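Local coordinates for aminotransferase, class I (PDB 2O1B), which probably catalyses the pyridoxal-5'-phosphate-dependent transfer of an amino group between an amino acid and a 2-oxo acid, as other class I aminotransferases do, at residues A83-E88 against A274-Q279; K91-D96 against Y296-Y301; P164-P169 against H332-I337; R318-L323 against L328-A333. One frame throughout, in Å; residues are numbered along the deposited sequence.

Contact 1: A83-E88 against A274-Q279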
# COMPACT_ATOMS: atom_id res chain seq x y z
N ALA A 83 -13.59 5.42 6.06
CA ALA A 83 -13.42 4.26 6.91
C ALA A 83 -12.29 3.40 6.36
O ALA A 83 -12.28 3.06 5.17
CB ALA A 83 -14.72 3.45 6.98
N PHE A 84 -11.33 3.07 7.22
CA PHE A 84 -10.17 2.26 6.85
C PHE A 84 -10.53 1.02 6.05
O PHE A 84 -9.91 0.75 5.01
CB PHE A 84 -9.40 1.82 8.11
CG PHE A 84 -8.55 2.90 8.73
CD1 PHE A 84 -8.80 4.25 8.49
CD2 PHE A 84 -7.50 2.56 9.58
CE1 PHE A 84 -8.01 5.24 9.08
CE2 PHE A 84 -6.71 3.54 10.18
CZ PHE A 84 -6.97 4.88 9.94
N HIS A 85 -11.54 0.28 6.52
CA HIS A 85 -11.87 -1.02 5.94
C HIS A 85 -12.84 -0.98 4.77
O HIS A 85 -13.28 -2.03 4.32
CB HIS A 85 -12.37 -1.97 7.02
CG HIS A 85 -11.35 -2.26 8.07
ND1 HIS A 85 -11.65 -2.26 9.41
CD2 HIS A 85 -10.02 -2.49 7.97
CE1 HIS A 85 -10.55 -2.52 10.10
NE2 HIS A 85 -9.55 -2.66 9.25
N GLY A 86 -13.17 0.21 4.28
CA GLY A 86 -13.92 0.33 3.04
C GLY A 86 -15.38 0.65 3.21
O GLY A 86 -15.94 0.51 4.30
N LYS A 87 -16.00 1.10 2.12
CA LYS A 87 -17.43 1.41 2.11
C LYS A 87 -18.26 0.14 2.29
O LYS A 87 -17.88 -0.94 1.84
CB LYS A 87 -17.82 2.05 0.78
CG LYS A 87 -17.25 3.44 0.56
CD LYS A 87 -17.77 4.03 -0.73
CE LYS A 87 -17.20 5.39 -0.94
NZ LYS A 87 -17.83 6.03 -2.10
N GLU A 88 -19.40 0.29 2.97
CA GLU A 88 -20.37 -0.80 3.08
C GLU A 88 -20.79 -1.34 1.72
O GLU A 88 -20.89 -2.56 1.54
CB GLU A 88 -21.59 -0.33 3.86
CG GLU A 88 -21.52 -0.62 5.35
CD GLU A 88 -21.55 -2.11 5.65
OE1 GLU A 88 -22.59 -2.77 5.34
OE2 GLU A 88 -20.54 -2.63 6.17
N ALA A 274 -6.74 -10.49 10.87
CA ALA A 274 -5.31 -10.16 10.98
C ALA A 274 -4.89 -9.21 9.85
O ALA A 274 -4.22 -8.20 10.09
CB ALA A 274 -4.45 -11.42 10.98
N LEU A 275 -5.29 -9.54 8.62
CA LEU A 275 -5.05 -8.64 7.49
C LEU A 275 -5.64 -7.26 7.73
O LEU A 275 -4.96 -6.26 7.53
CB LEU A 275 -5.60 -9.22 6.20
CG LEU A 275 -4.67 -10.09 5.38
CD1 LEU A 275 -5.48 -10.80 4.29
CD2 LEU A 275 -3.53 -9.26 4.80
N LYS A 276 -6.91 -7.21 8.15
CA LYS A 276 -7.60 -5.95 8.44
C LYS A 276 -6.82 -5.15 9.49
O LYS A 276 -6.57 -3.97 9.31
CB LYS A 276 -9.04 -6.19 8.91
CG LYS A 276 -9.98 -6.71 7.82
CD LYS A 276 -11.40 -6.87 8.34
CE LYS A 276 -12.10 -5.51 8.44
NZ LYS A 276 -13.53 -5.60 8.84
N LYS A 277 -6.40 -5.79 10.57
CA LYS A 277 -5.60 -5.10 11.57
C LYS A 277 -4.29 -4.55 10.97
O LYS A 277 -3.89 -3.41 11.23
CB LYS A 277 -5.30 -6.00 12.77
CG LYS A 277 -4.74 -5.21 13.92
CD LYS A 277 -4.23 -6.08 15.03
CE LYS A 277 -3.27 -5.29 15.90
NZ LYS A 277 -3.79 -3.93 16.22
N TYR A 278 -3.63 -5.36 10.16
CA TYR A 278 -2.38 -4.95 9.54
C TYR A 278 -2.59 -3.70 8.70
O TYR A 278 -1.78 -2.77 8.74
CB TYR A 278 -1.83 -6.06 8.66
CG TYR A 278 -0.55 -5.71 7.93
CD1 TYR A 278 -0.57 -5.35 6.58
CD2 TYR A 278 0.67 -5.74 8.59
CE1 TYR A 278 0.60 -5.04 5.91
CE2 TYR A 278 1.85 -5.41 7.92
CZ TYR A 278 1.81 -5.07 6.59
OH TYR A 278 2.98 -4.77 5.94
N GLN A 279 -3.69 -3.67 7.95
CA GLN A 279 -3.98 -2.55 7.07
C GLN A 279 -4.43 -1.27 7.80
O GLN A 279 -4.34 -0.19 7.22
CB GLN A 279 -4.94 -2.97 5.94
CG GLN A 279 -4.30 -4.04 5.04
CD GLN A 279 -5.06 -4.36 3.76
OE1 GLN A 279 -4.47 -4.92 2.82
NE2 GLN A 279 -6.36 -4.06 3.71
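His85 and Lys276 carry this contact almost alone, an example of a lysine whose methylenes pack while its amino group bonds further on. Lys276 CE lies over one face of the imidazole, 3.4 Å from the centroid of the His85 ring and only 16° off its normal, a CH-pi contact. A bend at chi3 (77°) in an otherwise extended chain carries CE across the ring and sends NZ past it to the carbonyl oxygen of Glu109. At the far end of the ring His85 NE2 donates a weak hydrogen bond, 3.3 Å long, to Lys276 O. Lys276 CB adds to the packing, 3.6 Å from His85 NE2.

Beyond this pair the fit to 274-279 thins. Phe84 CD2 comes no nearer than 4.8 Å, to Gln279 O. Ala83 is exposed in the loop, whose type I turn presents His85, and Glu88, also exposed, already belongs to helix 88-102. Phe84 and His85 both touch Thr280, further along helix 269-282, and Phe84 packs on Lys119 of the second subunit too. Helix 269-282 lies between strand 112-115, touched by Leu275 and Gln279, and the second subunit, whose Asp31 forms a salt bridge with Lys277.

Contact 2: K91-D96 against Y296-Y301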
# COMPACT_ATOMS: atom_id res chain seq x y z
N LYS A 91 -17.95 -3.64 0.48
CA LYS A 91 -18.03 -4.93 1.19
C LYS A 91 -19.20 -5.78 0.67
O LYS A 91 -19.09 -7.00 0.53
CB LYS A 91 -18.18 -4.71 2.69
CG LYS A 91 -17.03 -3.96 3.35
CD LYS A 91 -17.34 -3.77 4.83
CE LYS A 91 -16.29 -2.92 5.52
NZ LYS A 91 -16.80 -2.44 6.84
N GLN A 92 -20.31 -5.10 0.40
CA GLN A 92 -21.52 -5.74 -0.10
C GLN A 92 -21.39 -6.21 -1.55
O GLN A 92 -21.93 -7.26 -1.90
CB GLN A 92 -22.72 -4.80 0.05
CG GLN A 92 -24.05 -5.43 -0.30
CD GLN A 92 -24.50 -6.47 0.72
OE1 GLN A 92 -24.60 -6.19 1.90
NE2 GLN A 92 -24.80 -7.68 0.25
N ALA A 93 -20.71 -5.44 -2.39
CA ALA A 93 -20.50 -5.84 -3.79
C ALA A 93 -19.62 -7.08 -3.86
O ALA A 93 -19.78 -7.92 -4.75
CB ALA A 93 -19.89 -4.71 -4.61
N ILE A 94 -18.71 -7.20 -2.90
CA ILE A 94 -17.83 -8.36 -2.76
C ILE A 94 -18.60 -9.62 -2.39
O ILE A 94 -18.44 -10.66 -3.04
CB ILE A 94 -16.70 -8.10 -1.73
CG1 ILE A 94 -15.68 -7.10 -2.29
CG2 ILE A 94 -15.99 -9.40 -1.37
CD1 ILE A 94 -14.76 -6.47 -1.24
N VAL A 95 -19.42 -9.56 -1.34
CA VAL A 95 -20.17 -10.75 -0.91
C VAL A 95 -21.20 -11.17 -1.95
O VAL A 95 -21.41 -12.37 -2.16
CB VAL A 95 -20.83 -10.61 0.50
CG1 VAL A 95 -19.81 -10.16 1.54
CG2 VAL A 95 -22.02 -9.68 0.48
N ASP A 96 -21.83 -10.19 -2.60
CA ASP A 96 -22.79 -10.43 -3.68
C ASP A 96 -22.14 -11.14 -4.86
O ASP A 96 -22.71 -12.07 -5.43
CB ASP A 96 -23.40 -9.12 -4.19
CG ASP A 96 -24.40 -8.50 -3.21
OD1 ASP A 96 -24.74 -9.11 -2.16
OD2 ASP A 96 -24.85 -7.37 -3.51
N TYR A 296 -18.85 -0.65 -9.06
CA TYR A 296 -19.54 -0.66 -10.34
C TYR A 296 -19.10 -1.86 -11.17
O TYR A 296 -19.93 -2.53 -11.76
CB TYR A 296 -19.29 0.64 -11.09
CG TYR A 296 -20.24 0.82 -12.23
CD1 TYR A 296 -19.88 0.50 -13.53
CD2 TYR A 296 -21.53 1.29 -12.00
CE1 TYR A 296 -20.76 0.66 -14.58
CE2 TYR A 296 -22.42 1.46 -13.04
CZ TYR A 296 -22.03 1.15 -14.32
OH TYR A 296 -22.92 1.32 -15.34
N ALA A 297 -17.79 -2.15 -11.17
CA ALA A 297 -17.25 -3.25 -11.95
C ALA A 297 -17.83 -4.59 -11.51
O ALA A 297 -18.38 -5.33 -12.32
CB ALA A 297 -15.74 -3.28 -11.88
N LEU A 298 -17.72 -4.87 -10.21
CA LEU A 298 -18.19 -6.12 -9.63
C LEU A 298 -19.67 -6.35 -9.83
O LEU A 298 -20.09 -7.45 -10.15
CB LEU A 298 -17.86 -6.17 -8.13
CG LEU A 298 -16.36 -6.31 -7.83
CD1 LEU A 298 -16.07 -6.00 -6.36
CD2 LEU A 298 -15.90 -7.71 -8.19
N ASN A 299 -20.46 -5.29 -9.66
CA ASN A 299 -21.91 -5.38 -9.79
C ASN A 299 -22.40 -5.61 -11.21
O ASN A 299 -23.43 -6.25 -11.41
CB ASN A 299 -22.59 -4.13 -9.23
CG ASN A 299 -22.58 -4.08 -7.70
OD1 ASN A 299 -22.81 -3.02 -7.12
ND2 ASN A 299 -22.33 -5.22 -7.06
N HIS A 300 -21.70 -5.09 -12.21
CA HIS A 300 -22.28 -5.03 -13.55
C HIS A 300 -21.56 -5.80 -14.66
O HIS A 300 -22.07 -5.87 -15.78
CB HIS A 300 -22.46 -3.58 -13.99
CG HIS A 300 -23.41 -2.81 -13.13
ND1 HIS A 300 -22.98 -1.88 -12.20
CD2 HIS A 300 -24.76 -2.81 -13.07
CE1 HIS A 300 -24.03 -1.36 -11.60
NE2 HIS A 300 -25.12 -1.91 -12.10
N TYR A 301 -20.41 -6.39 -14.36
CA TYR A 301 -19.57 -6.94 -15.44
C TYR A 301 -19.29 -8.44 -15.44
O TYR A 301 -18.22 -8.89 -15.85
CB TYR A 301 -18.29 -6.11 -15.60
CG TYR A 301 -18.55 -4.72 -16.13
CD1 TYR A 301 -18.85 -3.67 -15.27
CD2 TYR A 301 -18.50 -4.46 -17.50
CE1 TYR A 301 -19.11 -2.39 -15.75
CE2 TYR A 301 -18.75 -3.18 -17.99
CZ TYR A 301 -19.04 -2.15 -17.12
OH TYR A 301 -19.28 -0.89 -17.61
O HOH W 1 -21.42 -7.72 -6.90
O HOH W 2 -23.78 -5.04 -4.39
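Ala93 CB, facing the other helix, meets the amide end of Asn299, 3.5 Å from ND2. The axes of helical segments 91-96 and 296-300 come to 9.2 Å, with 30° between their directions. The same methyl lies 4.3 Å from Leu298 CB. One residue further along, Ile94 CG1 and Leu298 CD1 touch at 4.2 Å, so Leu298 fits against both Ala93 and Ile94 and forms the apolar half of the contact.

The next shell is water. Asn299 ND2 donates to two water molecules: one bridges to Asp96 OD2 and the other, through a weak bond from the amide, to Ala93 O. With CG beside the backbone N (chi1 -74°), the amide of Asn299 is brought round to the other helix, where both bridges can form. Asp96 is steadied in turn by Gln92, one turn earlier, whose NE2 donates to Asp96 OD1 at 2.8 Å. The acceptor is met from 39° above the carboxylate plane, while the bond lies in the amide plane of Gln92.

Further out, Ile94 rests on Val112 and Ile114 of one strand and on Phe264 and Val266 of the next, and Leu298 packs on Tyr255. Helix 88-102 therefore lies between the edge of the large sheet and helix 288-300. Since no direct hydrogen bond joins the two segments, their cohesion comes from apolar contact on the buried side and, toward Asp96 and Asn299, from water-mediated polar links.

Contact 3: P164-P169 against H332-I337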
# COMPACT_ATOMS: atom_id res chain seq x y z
N PRO A 164 4.48 -31.51 -14.27
CA PRO A 164 3.62 -31.51 -15.45
C PRO A 164 3.04 -32.91 -15.68
O PRO A 164 3.59 -33.88 -15.15
CB PRO A 164 4.58 -31.13 -16.59
CG PRO A 164 5.91 -31.59 -16.12
CD PRO A 164 5.91 -31.40 -14.63
N PRO A 165 1.96 -33.03 -16.48
CA PRO A 165 1.29 -31.98 -17.22
C PRO A 165 0.32 -31.12 -16.39
O PRO A 165 -0.11 -30.07 -16.86
CB PRO A 165 0.48 -32.76 -18.27
CG PRO A 165 0.81 -34.19 -18.09
CD PRO A 165 1.34 -34.34 -16.71
N HIS A 166 -0.02 -31.56 -15.19
CA HIS A 166 -1.17 -30.99 -14.50
C HIS A 166 -0.85 -30.11 -13.29
O HIS A 166 -1.70 -29.34 -12.84
CB HIS A 166 -2.20 -32.08 -14.18
CG HIS A 166 -2.73 -32.78 -15.40
ND1 HIS A 166 -3.54 -32.15 -16.32
CD2 HIS A 166 -2.56 -34.04 -15.85
CE1 HIS A 166 -3.85 -33.00 -17.29
NE2 HIS A 166 -3.27 -34.15 -17.02
N TYR A 167 0.38 -30.21 -12.78
CA TYR A 167 0.87 -29.33 -11.71
C TYR A 167 -0.07 -29.22 -10.50
O TYR A 167 -0.38 -28.11 -10.03
CB TYR A 167 1.21 -27.94 -12.26
CG TYR A 167 2.40 -27.93 -13.19
CD1 TYR A 167 2.23 -27.83 -14.58
CD2 TYR A 167 3.70 -28.03 -12.68
CE1 TYR A 167 3.33 -27.82 -15.43
CE2 TYR A 167 4.80 -28.02 -13.53
CZ TYR A 167 4.61 -27.91 -14.90
OH TYR A 167 5.71 -27.91 -15.72
N LEU A 168 -0.54 -30.36 -10.01
CA LEU A 168 -1.40 -30.41 -8.83
C LEU A 168 -0.57 -30.88 -7.62
O LEU A 168 0.39 -31.63 -7.80
CB LEU A 168 -2.58 -31.35 -9.08
CG LEU A 168 -3.64 -30.97 -10.12
CD1 LEU A 168 -4.76 -32.02 -10.11
CD2 LEU A 168 -4.20 -29.55 -9.90
N PRO A 169 -0.93 -30.44 -6.40
CA PRO A 169 -0.11 -30.84 -5.26
C PRO A 169 -0.20 -32.33 -5.01
O PRO A 169 -1.24 -32.95 -5.27
CB PRO A 169 -0.75 -30.09 -4.08
CG PRO A 169 -1.60 -29.02 -4.70
CD PRO A 169 -2.07 -29.60 -5.98
N HIS A 332 -0.17 -27.67 -22.33
CA HIS A 332 -1.48 -27.11 -22.67
C HIS A 332 -2.01 -26.25 -21.51
O HIS A 332 -2.00 -26.70 -20.35
CB HIS A 332 -2.45 -28.25 -23.04
CG HIS A 332 -3.86 -27.81 -23.30
ND1 HIS A 332 -4.92 -28.24 -22.54
CD2 HIS A 332 -4.38 -27.01 -24.26
CE1 HIS A 332 -6.04 -27.71 -23.00
NE2 HIS A 332 -5.74 -26.95 -24.05
N ALA A 333 -2.43 -25.03 -21.83
CA ALA A 333 -2.96 -24.08 -20.85
C ALA A 333 -4.44 -24.33 -20.60
O ALA A 333 -5.22 -24.46 -21.54
CB ALA A 333 -2.77 -22.66 -21.34
N LYS A 334 -4.83 -24.38 -19.33
CA LYS A 334 -6.23 -24.67 -19.00
C LYS A 334 -6.96 -23.42 -18.50
O LYS A 334 -8.18 -23.35 -18.49
CB LYS A 334 -6.31 -25.77 -17.95
CG LYS A 334 -5.58 -27.07 -18.32
CD LYS A 334 -5.81 -28.11 -17.24
CE LYS A 334 -4.74 -29.18 -17.25
NZ LYS A 334 -4.98 -30.04 -16.07
N GLY A 335 -6.16 -22.44 -18.08
CA GLY A 335 -6.66 -21.13 -17.69
C GLY A 335 -5.54 -20.10 -17.65
O GLY A 335 -4.38 -20.41 -17.97
N GLY A 336 -5.88 -18.87 -17.26
CA GLY A 336 -4.90 -17.79 -17.24
C GLY A 336 -4.69 -17.22 -18.63
O GLY A 336 -5.52 -17.41 -19.51
N ILE A 337 -3.58 -16.53 -18.83
CA ILE A 337 -3.35 -15.81 -20.08
C ILE A 337 -2.02 -16.20 -20.76
O ILE A 337 -1.57 -15.50 -21.66
CB ILE A 337 -3.43 -14.27 -19.85
CG1 ILE A 337 -2.33 -13.79 -18.89
CG2 ILE A 337 -4.84 -13.85 -19.35
CD1 ILE A 337 -2.19 -12.29 -18.83
O HOH W 3 -2.06 -29.18 -19.25
O HOH W 4 -4.01 -28.71 -13.87
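Lys334 and His166 form a polar surface contact between two loops, one from each of the domains expected in a fold-type I aminotransferase. Loop 164-169 follows strand 156-161, an outermost strand of the seven-stranded mixed sheet of the large domain. Segment 332-337 connects strands 330-331 and 338-342, which are antiparallel neighbours in the smaller C-terminal sheet. Little surface is buried between the segments, and the join depends on hydrogen bonds and water.

The direct link is a hydrogen bond from Lys334 NZ to His166 ND1; its modelled length of 2.6 Å is unusually short, and the exact value is doubtful. The ammonium group arrives at the edge of the imidazole, tilted 15° out of the ring plane, and the two side chains cross at about a right angle. Lys334 is extended beyond CG (chi2 -176°), which lets it span from its own loop to the histidine. The ring is also backed by its own neighbour: Pro165 CB sits over the centre of one face, 4.1 Å above the plane, and the peptide bond before Pro165 is cis.

Further links join the same parts of the fold. Tyr167 bonds through OH to Trp340 NE1 in strand 338-342 and meets its ring steeply, while the backbone of Lys334 is hydrogen-bonded to Gly195 and Phe228.

Water completes the join twice. One molecule donates to Pro165 O and to His332 O; the other accepts from Lys334 NZ at 2.7 Å and donates to His166 O at 2.6 Å.

Contact 4: R318-L323 against L328-A333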
# COMPACT_ATOMS: atom_id res chain seq x y z
N ARG A 318 -5.47 -20.96 -31.12
CA ARG A 318 -4.74 -20.61 -32.32
C ARG A 318 -3.24 -20.74 -32.12
O ARG A 318 -2.53 -21.25 -32.99
CB ARG A 318 -5.09 -19.18 -32.76
CG ARG A 318 -6.48 -19.06 -33.34
CD ARG A 318 -6.99 -17.63 -33.30
NE ARG A 318 -6.19 -16.71 -34.12
CZ ARG A 318 -6.17 -16.70 -35.45
NH1 ARG A 318 -6.91 -17.56 -36.15
NH2 ARG A 318 -5.41 -15.82 -36.09
N PHE A 319 -2.76 -20.29 -30.97
CA PHE A 319 -1.33 -20.29 -30.70
C PHE A 319 -0.80 -21.69 -30.45
O PHE A 319 0.26 -22.05 -30.97
CB PHE A 319 -1.02 -19.38 -29.51
CG PHE A 319 0.43 -19.04 -29.38
CD1 PHE A 319 0.99 -18.04 -30.16
CD2 PHE A 319 1.23 -19.71 -28.46
CE1 PHE A 319 2.34 -17.72 -30.03
CE2 PHE A 319 2.57 -19.39 -28.32
CZ PHE A 319 3.13 -18.40 -29.10
N GLU A 320 -1.53 -22.47 -29.67
CA GLU A 320 -1.15 -23.84 -29.38
C GLU A 320 -1.30 -24.76 -30.60
O GLU A 320 -0.61 -25.78 -30.70
CB GLU A 320 -1.95 -24.39 -28.20
CG GLU A 320 -1.62 -23.74 -26.85
CD GLU A 320 -2.24 -24.48 -25.68
OE1 GLU A 320 -2.02 -24.06 -24.52
OE2 GLU A 320 -2.96 -25.48 -25.91
N ALA A 321 -2.19 -24.39 -31.53
CA ALA A 321 -2.35 -25.12 -32.80
C ALA A 321 -1.10 -24.96 -33.65
O ALA A 321 -0.56 -25.94 -34.16
CB ALA A 321 -3.58 -24.63 -33.55
N MSE A 322 -0.64 -23.71 -33.79
CA MSE A 322 0.63 -23.39 -34.45
C MSE A 322 1.79 -24.18 -33.85
O MSE A 322 2.61 -24.74 -34.57
CB MSE A 322 0.94 -21.89 -34.34
CG MSE A 322 0.01 -20.98 -35.13
SE MSE A 322 0.01 -21.35 -37.04
CE MSE A 322 1.90 -21.00 -37.44
N LEU A 323 1.86 -24.22 -32.52
CA LEU A 323 2.96 -24.90 -31.84
C LEU A 323 2.91 -26.41 -32.05
O LEU A 323 3.92 -27.03 -32.40
CB LEU A 323 2.98 -24.56 -30.34
CG LEU A 323 3.29 -23.11 -29.94
CD1 LEU A 323 3.18 -22.93 -28.43
CD2 LEU A 323 4.66 -22.64 -30.44
N LEU A 328 6.51 -28.27 -31.49
CA LEU A 328 7.15 -27.56 -30.38
C LEU A 328 6.47 -28.06 -29.11
O LEU A 328 5.24 -27.95 -29.02
CB LEU A 328 6.94 -26.05 -30.50
CG LEU A 328 7.62 -25.10 -31.51
CD1 LEU A 328 8.84 -24.43 -30.91
CD2 LEU A 328 7.95 -25.72 -32.85
N PRO A 329 7.23 -28.60 -28.15
CA PRO A 329 6.66 -29.12 -26.89
C PRO A 329 6.23 -28.04 -25.88
O PRO A 329 7.05 -27.22 -25.45
CB PRO A 329 7.79 -29.97 -26.31
CG PRO A 329 9.03 -29.36 -26.86
CD PRO A 329 8.69 -28.80 -28.22
N PHE A 330 4.95 -28.05 -25.51
CA PHE A 330 4.42 -27.11 -24.52
C PHE A 330 3.51 -27.85 -23.54
O PHE A 330 3.12 -29.00 -23.78
CB PHE A 330 3.67 -25.97 -25.23
CG PHE A 330 2.50 -26.44 -26.07
CD1 PHE A 330 1.22 -26.53 -25.53
CD2 PHE A 330 2.68 -26.81 -27.40
CE1 PHE A 330 0.14 -26.98 -26.30
CE2 PHE A 330 1.61 -27.26 -28.17
CZ PHE A 330 0.35 -27.34 -27.63
N VAL A 331 3.16 -27.18 -22.45
CA VAL A 331 2.13 -27.67 -21.54
C VAL A 331 0.84 -26.92 -21.89
O VAL A 331 0.79 -25.69 -21.81
CB VAL A 331 2.55 -27.52 -20.06
CG1 VAL A 331 1.40 -27.82 -19.12
CG2 VAL A 331 3.74 -28.43 -19.77
N HIS A 332 -0.17 -27.67 -22.33
CA HIS A 332 -1.48 -27.11 -22.67
C HIS A 332 -2.01 -26.25 -21.51
O HIS A 332 -2.00 -26.70 -20.35
CB HIS A 332 -2.45 -28.25 -23.04
CG HIS A 332 -3.86 -27.81 -23.30
ND1 HIS A 332 -4.92 -28.24 -22.54
CD2 HIS A 332 -4.38 -27.01 -24.26
CE1 HIS A 332 -6.04 -27.71 -23.00
NE2 HIS A 332 -5.74 -26.95 -24.05
N ALA A 333 -2.43 -25.03 -21.83
CA ALA A 333 -2.96 -24.08 -20.85
C ALA A 333 -4.44 -24.33 -20.60
O ALA A 333 -5.22 -24.46 -21.54
CB ALA A 333 -2.77 -22.66 -21.34
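Phe330 lays its ring obliquely along the side chain of Glu320, CE1 lying 3.7 Å from Glu320 CG, with the carboxylate and ring planes 44° apart. The setting is a helix packed on the edge strand of the C-terminal antiparallel sheet, in the smaller domain of what is probably a fold-type I aminotransferase. Phe330 takes the crowded position between backbone N and carbonyl carbon (chi1 60°), which turns its ring back onto the helix. There CD2 also reaches Leu323 CB at 3.7 Å, so the ring bridges two residues one turn apart.

Toward the C-terminal end of the helix, Leu323 CD2 packs on Leu328 CG at 4.0 Å, the two leucines crossing at about a right angle. Their backbones are joined as well: Leu328 N donates to Leu323 O over 3.0 Å, tying the returning chain to the last turns of helix 302-325. Phe319, on an adjoining side of the helix, packs against Ala393 and Leu396 of helix 388-397.

Glu320 is buried, and its polar end is engaged by the backbone. Its extended chain carries the carboxylate to Ala333, whose N-H points almost straight (170°) at the syn lone pair of Glu320 OE1, 2.9 Å away.

Overall arrangement
The four contacts fall into two pairs. Contacts 1 and 2 touch where Lys91 CE packs on His85 O, and Glu109 is a partner of both: its backbone oxygen receives Lys276 NZ and its carboxylate forms a salt bridge with Lys91. Contacts 3 and 4, centres about 13 Å apart, share His332 and Ala333, and Val331 packs on Pro164 and Pro165. Contacts 2 and 4 are buried: contact 2 is apolar with a watery border, whereas contact 4 combines apolar packing with two direct hydrogen bonds. Partly buried contact 1 rests on a lysine methylene over a ring and one weak hydrogen bond, and contact 3, at the surface, on a lysine–histidine bond and bridging water.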